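Cytolethal distending toxin subunit A (Haemophilus ducreyi, PDB 1SR4) is the lectin-like subunit of a tripartite genotoxin and, together with CdtC, probably forms the heterodimer required to deliver the CdtB subunit into host cells. Local coordinates at residues M64-A69 with T192-P197; R79-A84 with E122-G127; W83-I88 with T171-V176; Q140-L145 with V152-V157; C162-P167 with T177-D182. All coordinates share one frame; numbering follows the deposited sequence.

Interaction 1. Residues M64-A69 with T192-P197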
# COMPACT_ATOMS: atom_id res chain seq x y z
N MET A 64 -1.21 0.33 15.62
CA MET A 64 -2.45 0.13 16.37
C MET A 64 -2.73 -1.33 16.69
O MET A 64 -2.69 -2.18 15.79
CB MET A 64 -3.63 0.71 15.57
CG MET A 64 -5.00 0.53 16.25
SD MET A 64 -6.44 0.92 15.19
CE MET A 64 -6.30 2.69 14.92
N GLY A 65 -3.01 -1.63 17.95
CA GLY A 65 -3.33 -3.00 18.32
C GLY A 65 -4.77 -3.30 17.95
O GLY A 65 -5.52 -2.39 17.56
N GLN A 66 -5.17 -4.55 18.09
CA GLN A 66 -6.52 -4.95 17.70
C GLN A 66 -7.61 -4.32 18.56
O GLN A 66 -8.80 -4.34 18.20
CB GLN A 66 -6.64 -6.46 17.72
CG GLN A 66 -5.70 -7.13 16.72
CD GLN A 66 -6.37 -8.30 16.07
OE1 GLN A 66 -7.08 -8.15 15.08
NE2 GLN A 66 -6.16 -9.49 16.64
N ASN A 67 -7.19 -3.75 19.69
CA ASN A 67 -8.10 -3.11 20.63
C ASN A 67 -8.08 -1.59 20.43
O ASN A 67 -8.68 -0.84 21.21
CB ASN A 67 -7.68 -3.46 22.07
CG ASN A 67 -6.30 -2.95 22.42
OD1 ASN A 67 -5.56 -2.46 21.55
ND2 ASN A 67 -5.92 -3.07 23.69
N GLY A 68 -7.40 -1.15 19.37
CA GLY A 68 -7.32 0.26 19.04
C GLY A 68 -6.22 1.04 19.76
O GLY A 68 -6.01 2.23 19.48
N ALA A 69 -5.52 0.37 20.68
CA ALA A 69 -4.47 1.02 21.44
C ALA A 69 -3.28 1.27 20.53
O ALA A 69 -2.90 0.41 19.74
CB ALA A 69 -4.07 0.15 22.65
N THR A 192 -0.76 -9.11 16.99
CA THR A 192 -1.03 -8.48 15.70
C THR A 192 -1.26 -6.98 15.84
O THR A 192 -1.96 -6.52 16.75
CB THR A 192 -2.25 -9.12 14.96
OG1 THR A 192 -3.36 -9.23 15.84
CG2 THR A 192 -1.91 -10.52 14.48
N TRP A 193 -0.66 -6.24 14.92
CA TRP A 193 -0.72 -4.78 14.87
C TRP A 193 -1.14 -4.32 13.49
O TRP A 193 -0.91 -5.03 12.51
CB TRP A 193 0.68 -4.21 15.14
CG TRP A 193 1.18 -4.46 16.53
CD1 TRP A 193 1.86 -5.57 16.99
CD2 TRP A 193 1.04 -3.58 17.64
NE1 TRP A 193 2.14 -5.41 18.34
CE2 TRP A 193 1.64 -4.20 18.76
CE3 TRP A 193 0.45 -2.31 17.80
CZ2 TRP A 193 1.68 -3.60 20.02
CZ3 TRP A 193 0.49 -1.72 19.06
CH2 TRP A 193 1.10 -2.36 20.15
N TYR A 194 -1.74 -3.13 13.41
CA TYR A 194 -2.11 -2.58 12.11
C TYR A 194 -1.24 -1.36 11.83
O TYR A 194 -0.93 -0.58 12.74
CB TYR A 194 -3.58 -2.14 12.05
CG TYR A 194 -4.58 -3.07 12.72
CD1 TYR A 194 -4.63 -4.43 12.40
CD2 TYR A 194 -5.49 -2.57 13.66
CE1 TYR A 194 -5.61 -5.28 13.01
CE2 TYR A 194 -6.45 -3.41 14.27
CZ TYR A 194 -6.50 -4.75 13.94
OH TYR A 194 -7.45 -5.55 14.54
N LEU A 195 -0.86 -1.19 10.57
CA LEU A 195 -0.09 -0.03 10.14
C LEU A 195 -1.22 0.95 9.86
O LEU A 195 -1.94 0.80 8.87
CB LEU A 195 0.71 -0.40 8.88
CG LEU A 195 1.71 -1.55 9.19
CD1 LEU A 195 2.35 -2.10 7.95
CD2 LEU A 195 2.75 -1.02 10.15
N ALA A 196 -1.37 1.95 10.73
CA ALA A 196 -2.50 2.88 10.64
C ALA A 196 -2.16 4.36 10.46
O ALA A 196 -1.01 4.77 10.63
CB ALA A 196 -3.38 2.70 11.94
N PRO A 197 -3.17 5.18 10.12
CA PRO A 197 -2.91 6.62 9.93
C PRO A 197 -2.49 7.21 11.27
O PRO A 197 -2.87 6.71 12.33
CB PRO A 197 -4.28 7.18 9.49
CG PRO A 197 -5.00 5.96 8.90
CD PRO A 197 -4.58 4.87 9.87
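The antiparallel pairing of strand 62-65 with strand 189-196, which joins an early and a late strand of the CdtA fold, brings M64 against Y194. M64 N donates to Y194 O over 3.0 Å in a nearly straight bond (176°), and Y194 N returns a bond of 2.7 Å to M64 O; both donors lie in the plane of the carbonyl they address. On the face shared by M64, Y194 and A196, the M64 side chain runs out with CG anti to the backbone N (chi1 179°). This puts SD in the plane of the Y194 ring, at its edge, 3.9 Å from CD2: a Met-aromatic contact. M64 CB also packs on the methyl of A196. Pairing an early with a late strand is consistent with closure of a ricin-type beta-trefoil. Beyond the pair the chain leaves the strand through a type I turn from G65 to G68, overlapped by an Asx turn, N67 OD1 accepting from A69 N. Q66 at the turn meets the far end of Y194 at about a right angle, its amide plane 84° from the ring. Y194 OH donates 2.7 Å to Q66 OE1, in the amide plane and on a lone pair. Q66 NE2 bonds to D190 OD2 and to G151 O of the CdtC chain, and T192 OG1 bonds to D190 OD1. The W193 ring lies on the other face, its CE3 3.5 Å from G65 N, and R23 of the CdtC chain bonds to Q66 O.

Interaction 2. Residues R79-A84 with E122-G127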
# COMPACT_ATOMS: atom_id res chain seq x y z
N ARG A 79 14.73 6.35 27.35
CA ARG A 79 14.84 5.03 27.98
C ARG A 79 13.68 4.57 28.84
O ARG A 79 13.75 3.53 29.48
CB ARG A 79 16.17 4.90 28.75
CG ARG A 79 17.39 4.97 27.81
CD ARG A 79 18.70 4.47 28.44
NE ARG A 79 18.72 3.02 28.64
CZ ARG A 79 18.93 2.12 27.68
NH1 ARG A 79 19.13 2.49 26.42
NH2 ARG A 79 18.94 0.82 27.97
N ASN A 80 12.58 5.33 28.82
CA ASN A 80 11.40 4.92 29.57
C ASN A 80 10.62 3.94 28.69
O ASN A 80 10.75 3.96 27.46
CB ASN A 80 10.54 6.13 29.91
CG ASN A 80 10.97 6.79 31.19
OD1 ASN A 80 10.78 6.23 32.27
ND2 ASN A 80 11.57 7.97 31.08
N TRP A 81 9.81 3.11 29.33
CA TRP A 81 9.01 2.12 28.64
C TRP A 81 7.92 2.72 27.77
O TRP A 81 7.35 3.77 28.08
CB TRP A 81 8.30 1.17 29.62
CG TRP A 81 9.16 0.34 30.53
CD1 TRP A 81 9.23 0.44 31.89
CD2 TRP A 81 10.00 -0.76 30.15
NE1 TRP A 81 10.07 -0.54 32.39
CE2 TRP A 81 10.54 -1.29 31.34
CE3 TRP A 81 10.34 -1.35 28.93
CZ2 TRP A 81 11.41 -2.40 31.35
CZ3 TRP A 81 11.20 -2.45 28.93
CH2 TRP A 81 11.73 -2.96 30.14
N LEU A 82 7.63 2.02 26.69
CA LEU A 82 6.56 2.38 25.77
C LEU A 82 5.36 1.59 26.25
O LEU A 82 5.51 0.53 26.85
CB LEU A 82 6.92 1.94 24.34
CG LEU A 82 7.45 2.97 23.34
CD1 LEU A 82 8.39 3.98 24.00
CD2 LEU A 82 8.11 2.24 22.20
N TRP A 83 4.17 2.11 25.96
CA TRP A 83 2.91 1.48 26.31
C TRP A 83 2.00 1.61 25.09
O TRP A 83 2.43 2.10 24.05
CB TRP A 83 2.27 2.23 27.49
CG TRP A 83 3.10 2.18 28.73
CD1 TRP A 83 4.16 2.98 29.05
CD2 TRP A 83 3.00 1.21 29.77
NE1 TRP A 83 4.73 2.56 30.24
CE2 TRP A 83 4.04 1.47 30.69
CE3 TRP A 83 2.13 0.13 30.02
CZ2 TRP A 83 4.23 0.69 31.85
CZ3 TRP A 83 2.32 -0.64 31.16
CH2 TRP A 83 3.37 -0.36 32.06
N ALA A 84 0.75 1.18 25.22
CA ALA A 84 -0.20 1.34 24.13
C ALA A 84 -1.52 1.87 24.70
O ALA A 84 -2.17 1.21 25.53
CB ALA A 84 -0.42 0.03 23.42
N GLU A 122 13.07 1.01 20.73
CA GLU A 122 14.20 0.10 20.97
C GLU A 122 13.81 -1.10 21.86
O GLU A 122 13.19 -0.92 22.91
CB GLU A 122 15.34 0.87 21.65
CG GLU A 122 16.63 0.06 21.76
CD GLU A 122 17.79 0.86 22.31
OE1 GLU A 122 17.95 2.05 21.94
OE2 GLU A 122 18.55 0.29 23.12
N ALA A 123 14.16 -2.31 21.43
CA ALA A 123 13.87 -3.49 22.22
C ALA A 123 14.82 -3.46 23.41
O ALA A 123 16.03 -3.28 23.24
CB ALA A 123 14.11 -4.76 21.40
N TYR A 124 14.27 -3.65 24.61
CA TYR A 124 15.07 -3.64 25.84
C TYR A 124 14.40 -4.52 26.90
O TYR A 124 13.21 -4.37 27.18
CB TYR A 124 15.20 -2.22 26.38
CG TYR A 124 15.83 -2.19 27.75
CD1 TYR A 124 17.21 -2.36 27.90
CD2 TYR A 124 15.04 -2.12 28.89
CE1 TYR A 124 17.78 -2.47 29.17
CE2 TYR A 124 15.59 -2.23 30.16
CZ TYR A 124 16.96 -2.41 30.29
OH TYR A 124 17.52 -2.55 31.54
N GLY A 125 15.17 -5.45 27.47
CA GLY A 125 14.62 -6.34 28.47
C GLY A 125 13.40 -7.05 27.90
O GLY A 125 13.47 -7.61 26.80
N ASN A 126 12.28 -7.05 28.63
CA ASN A 126 11.07 -7.70 28.16
C ASN A 126 10.05 -6.73 27.56
O ASN A 126 8.85 -7.00 27.62
CB ASN A 126 10.37 -8.47 29.28
CG ASN A 126 11.22 -9.61 29.82
OD1 ASN A 126 12.01 -10.21 29.09
ND2 ASN A 126 11.06 -9.91 31.10
N GLY A 127 10.51 -5.62 27.00
CA GLY A 127 9.58 -4.66 26.42
C GLY A 127 10.23 -3.72 25.43
O GLY A 127 11.23 -4.05 24.81
O HOH W 1 20.12 -0.90 25.80
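W81 approaches the type II' turn from Y124 to G127, which is closed by backbone bonds from Y124 N to G127 O and from G127 N to Y124 O, while the CA atoms of W81 and G127 stay 7.2 Å apart. The indole brings its six-membered ring to the turn: CZ3 is 3.3 Å from Y124 O, which lies in the indole plane at the ring edge, and 3.7 Å from G127 CA. W81 CH2 touches Y124 CD2 at 3.6 Å, the two rings meeting obliquely with planes at 45°. The turn links strands 120-124 and 127-131, a hairpin of the beta-trefoil, and residues 79-84 fall in the region inferred to mediate binding to target cells. R79 comes to the CD1/CE1 side of the Y124 ring, across from the CD2 touched by W81, with NH2 3.6 Å from CD1; its guanidinium stands 80° to the ring, and the cation-pi attraction is long and at most weak. The bend of the arginine at chi3 (71°) turns NH1 toward E122 OE2, 4.0 Å away, too long for a salt bridge. A water accepts from R79 NH2 and donates a weak bond to E122 OE2. R79 NH1 has its salt bridge with D131, and E122 OE1 is bonded by Q140 NE2.

Interaction 3. Residues W83-I88 with T171-V176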
# COMPACT_ATOMS: atom_id res chain seq x y z
N TRP A 83 4.17 2.11 25.96
CA TRP A 83 2.91 1.48 26.31
C TRP A 83 2.00 1.61 25.09
O TRP A 83 2.43 2.10 24.05
CB TRP A 83 2.27 2.23 27.49
CG TRP A 83 3.10 2.18 28.73
CD1 TRP A 83 4.16 2.98 29.05
CD2 TRP A 83 3.00 1.21 29.77
NE1 TRP A 83 4.73 2.56 30.24
CE2 TRP A 83 4.04 1.47 30.69
CE3 TRP A 83 2.13 0.13 30.02
CZ2 TRP A 83 4.23 0.69 31.85
CZ3 TRP A 83 2.32 -0.64 31.16
CH2 TRP A 83 3.37 -0.36 32.06
N ALA A 84 0.75 1.18 25.22
CA ALA A 84 -0.20 1.34 24.13
C ALA A 84 -1.52 1.87 24.70
O ALA A 84 -2.17 1.21 25.53
CB ALA A 84 -0.42 0.03 23.42
N TYR A 85 -1.88 3.08 24.28
CA TYR A 85 -3.11 3.75 24.69
C TYR A 85 -3.93 4.09 23.47
O TYR A 85 -3.38 4.49 22.44
CB TYR A 85 -2.82 5.11 25.35
CG TYR A 85 -2.32 5.13 26.77
CD1 TYR A 85 -3.14 5.59 27.81
CD2 TYR A 85 -1.00 4.78 27.07
CE1 TYR A 85 -2.65 5.71 29.11
CE2 TYR A 85 -0.51 4.89 28.36
CZ TYR A 85 -1.33 5.37 29.37
OH TYR A 85 -0.82 5.51 30.63
N PRO A 86 -5.26 3.90 23.53
CA PRO A 86 -6.04 4.26 22.35
C PRO A 86 -6.12 5.80 22.34
O PRO A 86 -5.94 6.47 23.37
CB PRO A 86 -7.41 3.63 22.63
CG PRO A 86 -7.49 3.65 24.14
CD PRO A 86 -6.09 3.23 24.55
N ASN A 87 -6.38 6.37 21.17
CA ASN A 87 -6.50 7.82 21.06
C ASN A 87 -7.51 8.38 22.08
O ASN A 87 -7.28 9.41 22.73
CB ASN A 87 -6.99 8.21 19.67
CG ASN A 87 -7.42 9.68 19.61
OD1 ASN A 87 -6.58 10.57 19.70
ND2 ASN A 87 -8.74 9.93 19.49
N ILE A 88 -8.64 7.69 22.23
CA ILE A 88 -9.69 8.20 23.11
C ILE A 88 -9.26 8.36 24.56
O ILE A 88 -9.86 9.17 25.27
CB ILE A 88 -10.98 7.33 23.00
CG1 ILE A 88 -12.17 8.08 23.59
CG2 ILE A 88 -10.78 5.99 23.70
CD1 ILE A 88 -12.59 9.26 22.82
N THR A 171 -7.50 -1.16 32.63
CA THR A 171 -7.05 0.21 32.69
C THR A 171 -7.00 0.83 31.29
O THR A 171 -7.40 0.19 30.33
CB THR A 171 -5.68 0.32 33.36
OG1 THR A 171 -5.43 1.70 33.69
CG2 THR A 171 -4.59 -0.20 32.44
N PHE A 172 -6.51 2.06 31.20
CA PHE A 172 -6.43 2.83 29.95
C PHE A 172 -5.52 2.26 28.88
O PHE A 172 -5.66 2.60 27.70
CB PHE A 172 -5.89 4.24 30.21
CG PHE A 172 -6.53 4.96 31.35
CD1 PHE A 172 -7.85 5.39 31.26
CD2 PHE A 172 -5.81 5.21 32.51
CE1 PHE A 172 -8.43 6.08 32.32
CE2 PHE A 172 -6.39 5.90 33.57
CZ PHE A 172 -7.71 6.32 33.47
N TYR A 173 -4.59 1.42 29.29
CA TYR A 173 -3.59 0.92 28.38
C TYR A 173 -3.36 -0.57 28.36
O TYR A 173 -3.74 -1.31 29.29
CB TYR A 173 -2.26 1.55 28.76
CG TYR A 173 -1.95 1.30 30.23
CD1 TYR A 173 -1.37 0.09 30.66
CD2 TYR A 173 -2.28 2.25 31.20
CE1 TYR A 173 -1.13 -0.15 32.02
CE2 TYR A 173 -2.04 2.02 32.56
CZ TYR A 173 -1.47 0.82 32.97
OH TYR A 173 -1.21 0.62 34.30
N SER A 174 -2.68 -0.98 27.29
CA SER A 174 -2.27 -2.36 27.12
C SER A 174 -0.79 -2.31 27.51
O SER A 174 -0.10 -1.33 27.24
CB SER A 174 -2.41 -2.80 25.66
OG SER A 174 -3.76 -3.10 25.36
N THR A 175 -0.33 -3.36 28.16
CA THR A 175 1.07 -3.47 28.57
C THR A 175 1.79 -4.10 27.39
O THR A 175 1.33 -5.10 26.85
CB THR A 175 1.20 -4.37 29.82
OG1 THR A 175 0.34 -3.84 30.84
CG2 THR A 175 2.64 -4.43 30.34
N VAL A 176 2.91 -3.51 27.00
CA VAL A 176 3.67 -3.98 25.84
C VAL A 176 4.92 -4.75 26.24
O VAL A 176 5.78 -4.23 26.95
CB VAL A 176 4.05 -2.78 24.95
CG1 VAL A 176 4.78 -3.26 23.71
CG2 VAL A 176 2.78 -1.99 24.57
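A84 and S174 pair through their backbones as a single antiparallel hydrogen-bonded bridge. S174 N donates to A84 O over 2.9 Å, the donor in the carbonyl plane and the bond fairly straight (167°); the return bond from A84 N to S174 O is weak, at 3.3 Å. The S174 hydroxyl is engaged elsewhere, by N166 O and N67 ND2. T175 N is taken by N166 OD1, and Y173 O accepts from S169 OG, so side-chain and backbone groups beyond the contact secure the loop 171-176 around this bridge. F172 O lies 3.2 Å from P86 CD, a contact with carbon. The aromatic side chains W83, Y173 and Y85 form a cluster beside the bridge, all three pointing the same way. Y173 CG sits between its backbone N and carbonyl carbon (chi1 55°), which lets the ring touch both W83 and Y85. Its CB rests over the centre of the Y85 ring, 3.8 Å from the centroid, in a CH-pi contact, and its CD1 meets W83 CE3 at 3.6 Å with the planes 69° apart. V176 CG2 packs on A84 CB. W83 to Y85 belong to the region inferred to mediate binding to target cells. Strand 82-86 has strand 69-73 as its antiparallel sheet partner, through W83 with T72 and Y85 with L70, while V176 packs on V163 of strand 162-165, at the hairpin with strand 176-179.

Interaction 4. Residues Q140-L145 with V152-V157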
# COMPACT_ATOMS: atom_id res chain seq x y z
N GLN A 140 17.18 -1.41 17.64
CA GLN A 140 16.21 -0.45 17.12
C GLN A 140 15.68 -0.88 15.74
O GLN A 140 14.91 -0.15 15.10
CB GLN A 140 16.83 0.95 17.03
CG GLN A 140 17.11 1.56 18.40
CD GLN A 140 17.71 2.94 18.33
OE1 GLN A 140 17.94 3.49 17.24
NE2 GLN A 140 17.96 3.52 19.49
N GLU A 141 16.07 -2.08 15.30
CA GLU A 141 15.62 -2.60 14.02
C GLU A 141 14.59 -3.69 14.23
O GLU A 141 14.76 -4.55 15.10
CB GLU A 141 16.81 -3.16 13.23
CG GLU A 141 17.77 -2.09 12.69
CD GLU A 141 18.66 -2.64 11.59
OE1 GLU A 141 18.25 -2.64 10.41
OE2 GLU A 141 19.78 -3.11 11.91
N PHE A 142 13.53 -3.65 13.43
CA PHE A 142 12.44 -4.61 13.54
C PHE A 142 12.05 -5.21 12.19
O PHE A 142 12.11 -4.55 11.15
CB PHE A 142 11.21 -3.94 14.17
CG PHE A 142 11.43 -3.45 15.57
CD1 PHE A 142 11.12 -4.25 16.66
CD2 PHE A 142 12.00 -2.20 15.80
CE1 PHE A 142 11.37 -3.82 17.96
CE2 PHE A 142 12.25 -1.76 17.10
CZ PHE A 142 11.93 -2.59 18.19
N GLU A 143 11.66 -6.47 12.21
CA GLU A 143 11.20 -7.15 11.01
C GLU A 143 9.69 -7.26 11.17
O GLU A 143 9.21 -7.76 12.18
CB GLU A 143 11.80 -8.56 10.89
CG GLU A 143 11.20 -9.34 9.71
CD GLU A 143 11.92 -10.65 9.37
OE1 GLU A 143 12.13 -11.49 10.28
OE2 GLU A 143 12.25 -10.85 8.18
N LEU A 144 8.92 -6.76 10.21
CA LEU A 144 7.47 -6.89 10.31
C LEU A 144 7.07 -8.05 9.43
O LEU A 144 7.39 -8.08 8.24
CB LEU A 144 6.77 -5.60 9.88
CG LEU A 144 6.67 -4.51 10.96
CD1 LEU A 144 8.07 -4.14 11.45
CD2 LEU A 144 5.95 -3.29 10.40
N LEU A 145 6.40 -9.02 10.03
CA LEU A 145 5.96 -10.22 9.35
C LEU A 145 4.48 -10.11 9.00
O LEU A 145 3.63 -10.03 9.88
CB LEU A 145 6.19 -11.43 10.27
CG LEU A 145 7.49 -11.48 11.10
CD1 LEU A 145 7.38 -12.59 12.15
CD2 LEU A 145 8.69 -11.71 10.21
N VAL A 152 0.20 -7.11 10.73
CA VAL A 152 1.60 -7.52 10.83
C VAL A 152 1.98 -7.89 12.27
O VAL A 152 1.33 -7.48 13.23
CB VAL A 152 2.60 -6.40 10.39
CG1 VAL A 152 2.41 -6.04 8.92
CG2 VAL A 152 2.42 -5.15 11.28
N VAL A 153 3.03 -8.69 12.39
CA VAL A 153 3.57 -9.04 13.70
C VAL A 153 4.92 -8.32 13.69
O VAL A 153 5.62 -8.32 12.67
CB VAL A 153 3.70 -10.57 13.85
CG1 VAL A 153 4.66 -10.94 14.99
CG2 VAL A 153 2.33 -11.13 14.20
N ILE A 154 5.27 -7.68 14.80
CA ILE A 154 6.52 -6.92 14.89
C ILE A 154 7.58 -7.70 15.66
O ILE A 154 7.45 -7.94 16.86
CB ILE A 154 6.27 -5.58 15.58
CG1 ILE A 154 5.15 -4.82 14.85
CG2 ILE A 154 7.56 -4.78 15.59
CD1 ILE A 154 4.71 -3.53 15.55
N LYS A 155 8.63 -8.09 14.96
CA LYS A 155 9.69 -8.88 15.57
C LYS A 155 10.98 -8.12 15.82
O LYS A 155 11.57 -7.53 14.90
CB LYS A 155 9.97 -10.10 14.67
CG LYS A 155 10.88 -11.15 15.28
CD LYS A 155 11.03 -12.31 14.30
CE LYS A 155 11.74 -13.50 14.92
NZ LYS A 155 11.95 -14.57 13.90
N SER A 156 11.42 -8.12 17.08
CA SER A 156 12.68 -7.48 17.44
C SER A 156 13.77 -8.33 16.79
O SER A 156 13.84 -9.55 17.00
CB SER A 156 12.87 -7.48 18.96
OG SER A 156 14.24 -7.21 19.28
N VAL A 157 14.63 -7.71 16.00
CA VAL A 157 15.69 -8.47 15.37
C VAL A 157 16.79 -8.83 16.38
O VAL A 157 17.33 -9.93 16.35
CB VAL A 157 16.32 -7.71 14.19
CG1 VAL A 157 17.53 -8.47 13.66
CG2 VAL A 157 15.26 -7.52 13.09
O HOH W 2 14.91 -4.87 17.89
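F142 and I154 cross obliquely, as neighbours on one face of a two-stranded antiparallel sheet. The phenyl ring, with CG anti to the carbonyl carbon (chi1 -62°), brings CD1 to 3.8 Å from I154 CG2 and to 3.7 Å from S156 CA. Farther along the same face L144 and I154 lie side by side and point the same way, L144 CG 4.2 Å from I154 CG1. L144 CD2 also touches V152 CG2; L195 of strand 189-196 packs on both L144 and V152, and L241 of the CdtB chain on L144. The opposite face carries E143, L145, V153 and K155. L145 CD1 meets V153 CG1 at 4.3 Å and also approaches CD of the extended K155 chain. The E143 and K155 side chains both run out with CG anti to the backbone N. E143 OE1 stays 4.8 Å from K155 NZ, too far for a salt bridge. E206 of the CdtB chain packs on E143 and L145, and I155 of the CdtC chain on L145 and V153.

Two reciprocal pairs of backbone bonds hold the strands: E143 with K155, and L145 with V153, whose L145 N to V153 O bond is 2.8 Å. V157 N adds a longer bond to E141 O at the open end of the pair. There a water donates to E141 O and hydrogen-bonds S156 OG, while its oxygen lies above one face of the F142 ring, toward the rim; S156 OG also bonds with Q159. The arrangement is a regular beta hairpin, a building element of the ricin-type beta-trefoil.

Interaction 5. Residues C162-P167 with T177-D182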
# COMPACT_ATOMS: atom_id res chain seq x y z
N CYS A 162 8.71 -11.17 19.58
CA CYS A 162 7.69 -10.30 19.04
C CYS A 162 6.99 -9.40 20.05
O CYS A 162 6.81 -9.76 21.22
CB CYS A 162 6.67 -11.15 18.27
SG CYS A 162 7.39 -11.74 16.70
N VAL A 163 6.59 -8.22 19.58
CA VAL A 163 5.90 -7.23 20.41
C VAL A 163 4.51 -7.77 20.73
O VAL A 163 3.68 -8.00 19.85
CB VAL A 163 5.82 -5.89 19.66
CG1 VAL A 163 5.14 -4.83 20.53
CG2 VAL A 163 7.24 -5.46 19.26
N THR A 164 4.27 -7.97 22.02
CA THR A 164 3.04 -8.56 22.55
C THR A 164 2.28 -7.59 23.45
O THR A 164 2.90 -6.76 24.13
CB THR A 164 3.43 -9.81 23.38
OG1 THR A 164 4.30 -10.63 22.59
CG2 THR A 164 2.20 -10.61 23.82
N TYR A 165 0.96 -7.71 23.49
CA TYR A 165 0.16 -6.83 24.34
C TYR A 165 -1.15 -7.52 24.72
O TYR A 165 -1.54 -8.49 24.09
CB TYR A 165 -0.16 -5.51 23.61
CG TYR A 165 -1.00 -5.71 22.37
CD1 TYR A 165 -2.40 -5.57 22.42
CD2 TYR A 165 -0.41 -6.07 21.17
CE1 TYR A 165 -3.18 -5.78 21.28
CE2 TYR A 165 -1.17 -6.29 20.02
CZ TYR A 165 -2.55 -6.15 20.08
OH TYR A 165 -3.29 -6.41 18.94
N ASN A 166 -1.81 -7.00 25.74
CA ASN A 166 -3.09 -7.55 26.17
C ASN A 166 -4.22 -6.68 25.61
O ASN A 166 -4.36 -5.54 26.00
CB ASN A 166 -3.18 -7.56 27.70
CG ASN A 166 -2.87 -6.20 28.32
OD1 ASN A 166 -1.81 -5.60 28.05
ND2 ASN A 166 -3.78 -5.71 29.16
N PRO A 167 -5.01 -7.22 24.68
CA PRO A 167 -6.12 -6.48 24.08
C PRO A 167 -7.07 -6.03 25.20
O PRO A 167 -7.46 -4.86 25.26
CB PRO A 167 -6.78 -7.52 23.19
CG PRO A 167 -5.62 -8.32 22.69
CD PRO A 167 -4.77 -8.49 23.96
N THR A 177 5.03 -5.99 25.78
CA THR A 177 6.18 -6.81 26.13
C THR A 177 6.74 -7.48 24.90
O THR A 177 6.23 -7.29 23.79
CB THR A 177 5.75 -7.93 27.12
OG1 THR A 177 4.72 -8.72 26.52
CG2 THR A 177 5.20 -7.33 28.43
N LEU A 178 7.79 -8.27 25.10
CA LEU A 178 8.40 -9.04 24.03
C LEU A 178 8.32 -10.50 24.45
O LEU A 178 8.65 -10.84 25.58
CB LEU A 178 9.87 -8.64 23.85
CG LEU A 178 10.11 -7.27 23.23
CD1 LEU A 178 11.60 -6.97 23.19
CD2 LEU A 178 9.52 -7.27 21.81
N SER A 179 7.85 -11.37 23.56
CA SER A 179 7.77 -12.79 23.89
C SER A 179 7.88 -13.64 22.63
O SER A 179 7.97 -13.11 21.52
CB SER A 179 6.48 -13.12 24.66
OG SER A 179 5.34 -12.81 23.90
N VAL A 180 7.87 -14.96 22.79
CA VAL A 180 8.01 -15.84 21.65
C VAL A 180 6.99 -15.51 20.56
O VAL A 180 5.81 -15.27 20.85
CB VAL A 180 7.90 -17.34 22.09
CG1 VAL A 180 6.52 -17.61 22.68
CG2 VAL A 180 8.17 -18.25 20.91
N CYS A 181 7.45 -15.49 19.32
CA CYS A 181 6.57 -15.17 18.19
C CYS A 181 5.66 -16.31 17.79
O CYS A 181 6.03 -17.11 16.95
CB CYS A 181 7.40 -14.78 16.97
SG CYS A 181 8.52 -13.36 17.22
N ASP A 182 4.48 -16.41 18.38
CA ASP A 182 3.58 -17.49 17.98
C ASP A 182 2.36 -16.95 17.25
O ASP A 182 1.52 -17.72 16.77
CB ASP A 182 3.16 -18.33 19.18
CG ASP A 182 2.68 -17.49 20.35
OD1 ASP A 182 2.22 -16.35 20.14
OD2 ASP A 182 2.77 -18.00 21.49
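C162 and C181 are joined by a disulfide across the hairpin of strands 162-165 and 176-179, part of the ricin-type beta-trefoil. Backbone bonds come first: C162 pairs with S179 and T164 with T177 as antiparallel hydrogen-bonded pairs. C162 N donates to S179 O and S179 N to C162 O; T164 N reaches T177 O over 2.7 Å in an almost straight bond (177°), and T177 N gives 2.8 Å to T164 O. V163 and L178 form the non-hydrogen-bonded pair between them.

Hydroxyl groups add a second set of bonds on the face of T164 and S179. S179 OG donates to T164 OG1 over 2.7 Å, and T164 OG1 in turn donates 3.0 Å to C162 O from above the carbonyl plane, so C162 O receives two donors. S179 OG stands between its backbone N and carbonyl carbon (chi1 60°), the setting that carries it to T164. R189 and Q191 from strand 189-196 extend the network, bonding S179 OG and T164 OG1 respectively.

On the other face V163 CG2 meets L178 CD2 obliquely at 3.9 Å. The disulfide runs from C162 in the paired strand to C181, two residues past S179 and at the centre of an inverse gamma turn, and K155 of strand 152-156 packs on both cysteines. C162 SG and C181 SG are 2.0 Å apart, and the torsion about the S-S bond is 94°.

Overall arrangement
Interactions 1 and 4 are buried, whereas interactions 2, 3 and 5 are partly buried. Interactions 1, 2 and 3 join segments far apart in sequence, while interactions 4 and 5 are local hairpins that follow each other in the chain and meet in a backbone hydrogen bond from V163 N to I154 O (2.9 Å). W193 of interaction 1 links to both, through V152 and Y165. Interactions 2 and 3 share W83 and A84 of strand 82-86 but differ in chemistry: one sets an indole against a turn without direct hydrogen bonds, the other combines a single bridge with an aromatic cluster. Only interaction 5 contains a disulfide. Interactions 3 and 4 are about 20 Å apart between centres and do not touch.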